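Local coordinates for nucleotidyltransferase (Thermus thermophilus HB8, PDB 1WWP), which is of unproven function but probably serves as the helical substrate-binding partner of a nucleotidyltransferase, at residues A[3-8]-A[31-36]; A[10-15]-A[24-29]. One frame throughout, in Å; residues are numbered along the deposited sequence.

Contact 1 of 2, residues A[3-8]-A[31-36]; sequences EKALAT and EYTFEA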
ATOM      1  N   GLU A   3      -8.995  10.806  11.618  1.00 71.63           N
ATOM      2  CA  GLU A   3      -8.953  10.455  13.043  1.00 71.44           C
ATOM      3  C   GLU A   3      -9.128   8.977  13.421  1.00 69.83           C
ATOM      4  O   GLU A   3      -8.289   8.406  14.123  1.00 71.21           O
ATOM      5  CB  GLU A   3      -9.987  11.285  13.816  1.00 75.45           C
ATOM      6  CG  GLU A   3      -9.757  12.793  13.757  1.00 84.70           C
ATOM      7  CD  GLU A   3     -10.440  13.462  12.571  1.00 88.97           C
ATOM      8  OE1 GLU A   3     -10.222  13.033  11.417  1.00 92.08           O
ATOM      9  OE2 GLU A   3     -11.198  14.430  12.796  1.00 92.66           O
ATOM     10  N   LYS A   4     -10.218   8.364  12.975  1.00 66.12           N
ATOM     11  CA  LYS A   4     -10.494   6.965  13.293  1.00 65.56           C
ATOM     12  C   LYS A   4      -9.430   6.039  12.700  1.00 59.93           C
ATOM     13  O   LYS A   4      -9.015   5.057  13.328  1.00 55.94           O
ATOM     14  CB  LYS A   4     -11.879   6.584  12.765  1.00 72.57           C
ATOM     15  CG  LYS A   4     -12.609   5.522  13.582  1.00 83.13           C
ATOM     16  CD  LYS A   4     -11.925   4.165  13.511  1.00 87.86           C
ATOM     17  CE  LYS A   4     -12.777   3.096  14.175  1.00 90.63           C
ATOM     18  NZ  LYS A   4     -12.124   1.763  14.137  1.00 93.77           N
ATOM     19  N   ALA A   5      -8.994   6.351  11.486  1.00 51.65           N
ATOM     20  CA  ALA A   5      -7.967   5.553  10.830  1.00 47.47           C
ATOM     21  C   ALA A   5      -6.681   5.734  11.632  1.00 40.08           C
ATOM     22  O   ALA A   5      -5.931   4.788  11.851  1.00 39.06           O
ATOM     23  CB  ALA A   5      -7.774   6.026   9.396  1.00 47.15           C
ATOM     24  N   LEU A   6      -6.453   6.961  12.087  1.00 37.49           N
ATOM     25  CA  LEU A   6      -5.276   7.287  12.878  1.00 43.13           C
ATOM     26  C   LEU A   6      -5.218   6.487  14.183  1.00 38.08           C
ATOM     27  O   LEU A   6      -4.140   6.241  14.717  1.00 42.05           O
ATOM     28  CB  LEU A   6      -5.255   8.785  13.187  1.00 37.28           C
ATOM     29  CG  LEU A   6      -4.098   9.320  14.036  1.00 41.45           C
ATOM     30  CD1 LEU A   6      -2.741   8.836  13.501  1.00 32.13           C
ATOM     31  CD2 LEU A   6      -4.164  10.835  14.028  1.00 41.46           C
ATOM     32  N   ALA A   7      -6.382   6.067  14.672  1.00 42.70           N
ATOM     33  CA  ALA A   7      -6.493   5.296  15.919  1.00 43.76           C
ATOM     34  C   ALA A   7      -5.980   3.871  15.768  1.00 42.08           C
ATOM     35  O   ALA A   7      -5.323   3.330  16.660  1.00 45.79           O
ATOM     36  CB  ALA A   7      -7.950   5.275  16.377  1.00 44.54           C
ATOM     37  N   THR A   8      -6.288   3.257  14.631  1.00 47.44           N
ATOM     38  CA  THR A   8      -5.854   1.892  14.367  1.00 41.06           C
ATOM     39  C   THR A   8      -4.344   1.879  14.154  1.00 39.02           C
ATOM     40  O   THR A   8      -3.663   0.916  14.519  1.00 38.76           O
ATOM     41  CB  THR A   8      -6.568   1.334  13.139  1.00 43.72           C
ATOM     42  OG1 THR A   8      -6.216   2.112  11.988  1.00 55.99           O
ATOM     43  CG2 THR A   8      -8.074   1.425  13.336  1.00 50.59           C
ATOM     44  N   GLU A  31      -0.548   3.551   5.458  1.00 25.19           N
ATOM     45  CA  GLU A  31      -0.986   3.854   4.101  1.00 28.47           C
ATOM     46  C   GLU A  31      -2.362   4.489   4.071  1.00 31.16           C
ATOM     47  O   GLU A  31      -2.515   5.619   3.598  1.00 33.17           O
ATOM     48  CB  GLU A  31      -0.989   2.586   3.247  1.00 24.69           C
ATOM     49  CG  GLU A  31       0.402   2.087   2.861  1.00 34.02           C
ATOM     50  CD  GLU A  31       0.345   0.917   1.885  1.00 37.12           C
ATOM     51  OE1 GLU A  31       1.361   0.642   1.215  1.00 45.82           O
ATOM     52  OE2 GLU A  31      -0.715   0.265   1.780  1.00 45.46           O
ATOM     53  N   TYR A  32      -3.372   3.792   4.590  1.00 31.26           N
ATOM     54  CA  TYR A  32      -4.702   4.371   4.544  1.00 34.64           C
ATOM     55  C   TYR A  32      -4.906   5.566   5.458  1.00 33.53           C
ATOM     56  O   TYR A  32      -5.805   6.370   5.229  1.00 38.66           O
ATOM     57  CB  TYR A  32      -5.792   3.302   4.746  1.00 38.85           C
ATOM     58  CG  TYR A  32      -5.885   2.593   6.080  1.00 37.41           C
ATOM     59  CD1 TYR A  32      -6.283   3.270   7.228  1.00 40.41           C
ATOM     60  CD2 TYR A  32      -5.701   1.203   6.157  1.00 37.70           C
ATOM     61  CE1 TYR A  32      -6.514   2.573   8.433  1.00 44.51           C
ATOM     62  CE2 TYR A  32      -5.928   0.501   7.344  1.00 38.21           C
ATOM     63  CZ  TYR A  32      -6.340   1.187   8.476  1.00 44.72           C
ATOM     64  OH  TYR A  32      -6.606   0.477   9.629  1.00 42.33           O
ATOM     65  N   THR A  33      -4.064   5.707   6.476  1.00 25.90           N
ATOM     66  CA  THR A  33      -4.174   6.857   7.353  1.00 29.31           C
ATOM     67  C   THR A  33      -3.609   8.075   6.627  1.00 29.14           C
ATOM     68  O   THR A  33      -4.122   9.191   6.736  1.00 27.75           O
ATOM     69  CB  THR A  33      -3.366   6.656   8.658  1.00 34.83           C
ATOM     70  OG1 THR A  33      -3.946   5.589   9.419  1.00 38.24           O
ATOM     71  CG2 THR A  33      -3.351   7.954   9.475  1.00 25.48           C
ATOM     72  N   PHE A  34      -2.526   7.849   5.897  1.00 32.82           N
ATOM     73  CA  PHE A  34      -1.887   8.904   5.123  1.00 32.43           C
ATOM     74  C   PHE A  34      -2.851   9.450   4.073  1.00 29.80           C
ATOM     75  O   PHE A  34      -3.027  10.661   3.942  1.00 28.50           O
ATOM     76  CB  PHE A  34      -0.663   8.339   4.412  1.00 28.35           C
ATOM     77  CG  PHE A  34      -0.045   9.282   3.433  1.00 34.87           C
ATOM     78  CD1 PHE A  34      -0.377   9.219   2.078  1.00 35.02           C
ATOM     79  CD2 PHE A  34       0.896  10.220   3.854  1.00 38.76           C
ATOM     80  CE1 PHE A  34       0.222  10.073   1.158  1.00 36.85           C
ATOM     81  CE2 PHE A  34       1.503  11.083   2.939  1.00 42.30           C
ATOM     82  CZ  PHE A  34       1.162  11.006   1.586  1.00 40.19           C
ATOM     83  N   GLU A  35      -3.450   8.541   3.310  1.00 32.09           N
ATOM     84  CA  GLU A  35      -4.379   8.936   2.261  1.00 39.28           C
ATOM     85  C   GLU A  35      -5.524   9.753   2.836  1.00 39.61           C
ATOM     86  O   GLU A  35      -5.912  10.772   2.264  1.00 37.09           O
ATOM     87  CB  GLU A  35      -4.920   7.705   1.540  1.00 39.05           C
ATOM     88  CG  GLU A  35      -3.829   6.786   0.951  1.00 58.33           C
ATOM     89  CD  GLU A  35      -2.897   7.476  -0.063  1.00 58.88           C
ATOM     90  OE1 GLU A  35      -3.370   8.339  -0.839  1.00 57.18           O
ATOM     91  OE2 GLU A  35      -1.695   7.132  -0.092  1.00 53.65           O
ATOM     92  N   ALA A  36      -6.065   9.312   3.967  1.00 36.28           N
ATOM     93  CA  ALA A  36      -7.160  10.037   4.601  1.00 38.88           C
ATOM     94  C   ALA A  36      -6.642  11.356   5.145  1.00 36.54           C
ATOM     95  O   ALA A  36      -7.348  12.357   5.170  1.00 39.62           O
ATOM     96  CB  ALA A  36      -7.768   9.213   5.743  1.00 38.30           C
TER
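Tyr32 lies along the flank of Ala5 and carries its hydroxyl to Thr8, within an antiparallel helix pair of the all-helical fold of the nucleotidyltransferase substrate-binding-like family. The short helical segments approach to 8.8 Å between axes, and Ala5 sits level with Thr33, their CA atoms 5.3 Å apart. Ala5 CB meets the Tyr32 ring at its edge, in the ring plane, 3.8 Å from CE1. The ring reaches there because Tyr32 CG lies between its backbone N and carbonyl carbon (chi1 66°), which folds the side chain toward helix 2-13. Thr33 CG2 comes against Leu6, 4.2 Å from Leu6 CD1, while Thr33 OG1 turns back to the carbonyl of Arg29 in its own helix. Leu6 and Thr33 go on to pack against helix 93-116, and Val88 of the second subunit touches Tyr32. Thr8 and Tyr32 cross at about a right angle, with Thr8 OG1 2.9 Å from Tyr32 OH. That same threonine oxygen donates to Ala5 O at 2.7 Å, reaching the carbonyl at a C=O...O angle of 135° and 17° from its plane.

Contact 2 of 2, residues A[10-15]-A[24-29]; sequences KELAFL and DAAIQR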
ATOM      1  N   LYS A  10      -2.102   4.003  15.588  1.00 37.52           N
ATOM      2  CA  LYS A  10      -1.468   4.171  16.890  1.00 43.31           C
ATOM      3  C   LYS A  10      -1.423   2.880  17.702  1.00 46.73           C
ATOM      4  O   LYS A  10      -0.538   2.700  18.538  1.00 48.44           O
ATOM      5  CB  LYS A  10      -2.158   5.291  17.673  1.00 48.22           C
ATOM      6  CG  LYS A  10      -1.865   6.663  17.084  1.00 54.07           C
ATOM      7  CD  LYS A  10      -2.402   7.801  17.933  1.00 64.70           C
ATOM      8  CE  LYS A  10      -3.920   7.839  17.941  1.00 68.22           C
ATOM      9  NZ  LYS A  10      -4.418   8.983  18.757  1.00 74.67           N
ATOM     10  N   GLU A  11      -2.364   1.977  17.441  1.00 47.86           N
ATOM     11  CA  GLU A  11      -2.389   0.695  18.127  1.00 51.28           C
ATOM     12  C   GLU A  11      -1.079  -0.055  17.888  1.00 52.10           C
ATOM     13  O   GLU A  11      -0.603  -0.778  18.761  1.00 52.33           O
ATOM     14  CB  GLU A  11      -3.525  -0.184  17.602  1.00 57.25           C
ATOM     15  CG  GLU A  11      -4.927   0.305  17.895  1.00 66.95           C
ATOM     16  CD  GLU A  11      -5.975  -0.736  17.536  1.00 70.38           C
ATOM     17  OE1 GLU A  11      -5.876  -1.867  18.052  1.00 71.26           O
ATOM     18  OE2 GLU A  11      -6.895  -0.433  16.745  1.00 71.73           O
ATOM     19  N   LEU A  12      -0.496   0.124  16.709  1.00 43.55           N
ATOM     20  CA  LEU A  12       0.718  -0.599  16.352  1.00 43.94           C
ATOM     21  C   LEU A  12       1.970   0.247  16.182  1.00 45.55           C
ATOM     22  O   LEU A  12       3.076  -0.245  16.369  1.00 44.89           O
ATOM     23  CB  LEU A  12       0.482  -1.367  15.053  1.00 44.54           C
ATOM     24  CG  LEU A  12      -0.655  -2.386  14.991  1.00 48.43           C
ATOM     25  CD1 LEU A  12      -0.976  -2.713  13.532  1.00 49.53           C
ATOM     26  CD2 LEU A  12      -0.261  -3.634  15.744  1.00 47.29           C
ATOM     27  N   ALA A  13       1.799   1.513  15.818  1.00 46.93           N
ATOM     28  CA  ALA A  13       2.944   2.392  15.579  1.00 48.32           C
ATOM     29  C   ALA A  13       3.858   2.615  16.784  1.00 48.25           C
ATOM     30  O   ALA A  13       5.031   2.949  16.622  1.00 48.14           O
ATOM     31  CB  ALA A  13       2.459   3.730  15.041  1.00 44.52           C
ATOM     32  N   PHE A  14       3.330   2.418  17.987  1.00 53.76           N
ATOM     33  CA  PHE A  14       4.112   2.634  19.200  1.00 55.07           C
ATOM     34  C   PHE A  14       4.625   1.361  19.845  1.00 57.42           C
ATOM     35  O   PHE A  14       5.007   1.356  21.014  1.00 62.77           O
ATOM     36  CB  PHE A  14       3.284   3.451  20.188  1.00 45.61           C
ATOM     37  CG  PHE A  14       2.846   4.772  19.632  1.00 47.92           C
ATOM     38  CD1 PHE A  14       3.791   5.723  19.256  1.00 46.27           C
ATOM     39  CD2 PHE A  14       1.497   5.055  19.438  1.00 45.02           C
ATOM     40  CE1 PHE A  14       3.401   6.937  18.698  1.00 43.89           C
ATOM     41  CE2 PHE A  14       1.098   6.272  18.878  1.00 49.39           C
ATOM     42  CZ  PHE A  14       2.058   7.212  18.508  1.00 45.05           C
ATOM     43  N   LEU A  15       4.657   0.285  19.067  1.00 56.05           N
ATOM     44  CA  LEU A  15       5.141  -0.991  19.562  1.00 58.05           C
ATOM     45  C   LEU A  15       6.659  -0.987  19.551  1.00 62.10           C
ATOM     46  O   LEU A  15       7.283  -0.712  18.527  1.00 59.93           O
ATOM     47  CB  LEU A  15       4.611  -2.136  18.691  1.00 55.38           C
ATOM     48  CG  LEU A  15       3.095  -2.333  18.757  1.00 46.52           C
ATOM     49  CD1 LEU A  15       2.683  -3.494  17.874  1.00 40.73           C
ATOM     50  CD2 LEU A  15       2.687  -2.593  20.200  1.00 49.47           C
ATOM     51  N   ASP A  24       4.073  -5.269   9.310  1.00 30.89           N
ATOM     52  CA  ASP A  24       3.435  -5.164   7.998  1.00 32.24           C
ATOM     53  C   ASP A  24       2.068  -4.497   8.148  1.00 36.41           C
ATOM     54  O   ASP A  24       1.678  -3.659   7.333  1.00 36.11           O
ATOM     55  CB  ASP A  24       3.328  -6.560   7.367  1.00 23.10           C
ATOM     56  CG  ASP A  24       4.685  -7.093   6.930  1.00 32.85           C
ATOM     57  OD1 ASP A  24       4.773  -8.271   6.515  1.00 37.74           O
ATOM     58  OD2 ASP A  24       5.671  -6.312   7.000  1.00 41.29           O
ATOM     59  N   ALA A  25       1.354  -4.860   9.211  1.00 31.37           N
ATOM     60  CA  ALA A  25       0.048  -4.290   9.508  1.00 27.16           C
ATOM     61  C   ALA A  25       0.152  -2.790   9.798  1.00 28.98           C
ATOM     62  O   ALA A  25      -0.713  -2.011   9.418  1.00 28.24           O
ATOM     63  CB  ALA A  25      -0.574  -5.008  10.715  1.00 27.36           C
ATOM     64  N   ALA A  26       1.205  -2.388  10.498  1.00 34.45           N
ATOM     65  CA  ALA A  26       1.401  -0.977  10.829  1.00 33.77           C
ATOM     66  C   ALA A  26       1.657  -0.204   9.537  1.00 29.57           C
ATOM     67  O   ALA A  26       1.246   0.937   9.390  1.00 25.79           O
ATOM     68  CB  ALA A  26       2.583  -0.814  11.765  1.00 22.89           C
ATOM     69  N   ILE A  27       2.337  -0.841   8.597  1.00 33.36           N
ATOM     70  CA  ILE A  27       2.638  -0.184   7.330  1.00 34.29           C
ATOM     71  C   ILE A  27       1.359   0.010   6.516  1.00 30.52           C
ATOM     72  O   ILE A  27       1.139   1.061   5.921  1.00 32.52           O
ATOM     73  CB  ILE A  27       3.673  -1.008   6.550  1.00 35.06           C
ATOM     74  CG1 ILE A  27       5.012  -0.940   7.284  1.00 35.47           C
ATOM     75  CG2 ILE A  27       3.786  -0.512   5.121  1.00 28.05           C
ATOM     76  CD1 ILE A  27       6.053  -1.903   6.737  1.00 39.88           C
ATOM     77  N   GLN A  28       0.510  -1.012   6.509  1.00 31.91           N
ATOM     78  CA  GLN A  28      -0.760  -0.949   5.806  1.00 27.81           C
ATOM     79  C   GLN A  28      -1.616   0.173   6.397  1.00 31.17           C
ATOM     80  O   GLN A  28      -2.209   0.971   5.667  1.00 34.48           O
ATOM     81  CB  GLN A  28      -1.493  -2.297   5.928  1.00 25.66           C
ATOM     82  CG  GLN A  28      -2.963  -2.270   5.508  1.00 27.55           C
ATOM     83  CD  GLN A  28      -3.175  -2.106   4.000  1.00 43.17           C
ATOM     84  OE1 GLN A  28      -4.315  -2.068   3.535  1.00 46.24           O
ATOM     85  NE2 GLN A  28      -2.084  -2.014   3.238  1.00 35.00           N
ATOM     86  N   ARG A  29      -1.678   0.252   7.719  1.00 29.32           N
ATOM     87  CA  ARG A  29      -2.482   1.287   8.368  1.00 26.03           C
ATOM     88  C   ARG A  29      -1.926   2.667   8.117  1.00 26.07           C
ATOM     89  O   ARG A  29      -2.669   3.634   7.987  1.00 24.84           O
ATOM     90  CB  ARG A  29      -2.574   1.012   9.873  1.00 34.16           C
ATOM     91  CG  ARG A  29      -3.293  -0.295  10.169  1.00 35.68           C
ATOM     92  CD  ARG A  29      -3.391  -0.634  11.671  1.00 31.88           C
ATOM     93  NE  ARG A  29      -4.210  -1.838  11.803  1.00 42.22           N
ATOM     94  CZ  ARG A  29      -4.556  -2.428  12.944  1.00 45.39           C
ATOM     95  NH1 ARG A  29      -4.163  -1.938  14.117  1.00 44.96           N
ATOM     96  NH2 ARG A  29      -5.297  -3.526  12.900  1.00 33.09           N
TER
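Leu12 and Ala26 face each other with CA atoms 5.6 Å apart, where the last part of helix 2-13 runs beside the early part of helix 20-49. The two helices form a helical hairpin: only eight residues separate the segments, and Leu15 N bonds to Leu12 O. Leu12 is the centre of the contact. Its CB rests 3.9 Å from Ala26 CB, and its CD1 reaches Ala25 CB at 3.7 Å, so one leucine spans two successive small residues. The same methyl lies over one face of the Arg29 guanidinium, with Leu12 CD1 3.3 Å from Arg29 NH1; the two side chains meet at about a right angle. Arg29 is stretched from CG to NE (chi2 179°), which carries its flat end past Leu12 to Glu11, whose CB sits at the guanidinium edge. Glu11 OE2 stays 4.1 Å from Arg29 NH1 and well out of the guanidinium plane, so at most a general attraction of opposite charges is likely, with no N-H pointing at the oxygen. Arg29 NH1 has its main partner in Thr8, and NE forms a salt bridge with Asp24 of the second subunit. Val21 of that subunit packs on Leu12 and Ala25, while Ala13 and Ala26 lean on Leu103 of helix 93-116, so the hairpin meets both helix 93-116 and the second subunit.

How the contacts relate
Both contacts join helix 2-13 to helix 20-49, with centres about 10 Å apart. Along the chain the order is 3-8, 10-15, 24-29, 31-36, so contact 2 lies nearer the turn of the hairpin and contact 1 farther from it, closer to the centre of the chain. The two are tied directly by Arg29 of contact 2, whose NH1 lies 2.9 Å from the carbonyl oxygen of Thr8 in contact 1, a probable hydrogen bond between the helices. Helix 93-116 packs against both, and both touch the second subunit, so this one hairpin contributes to the helical core of the monomer and to the dimer interface.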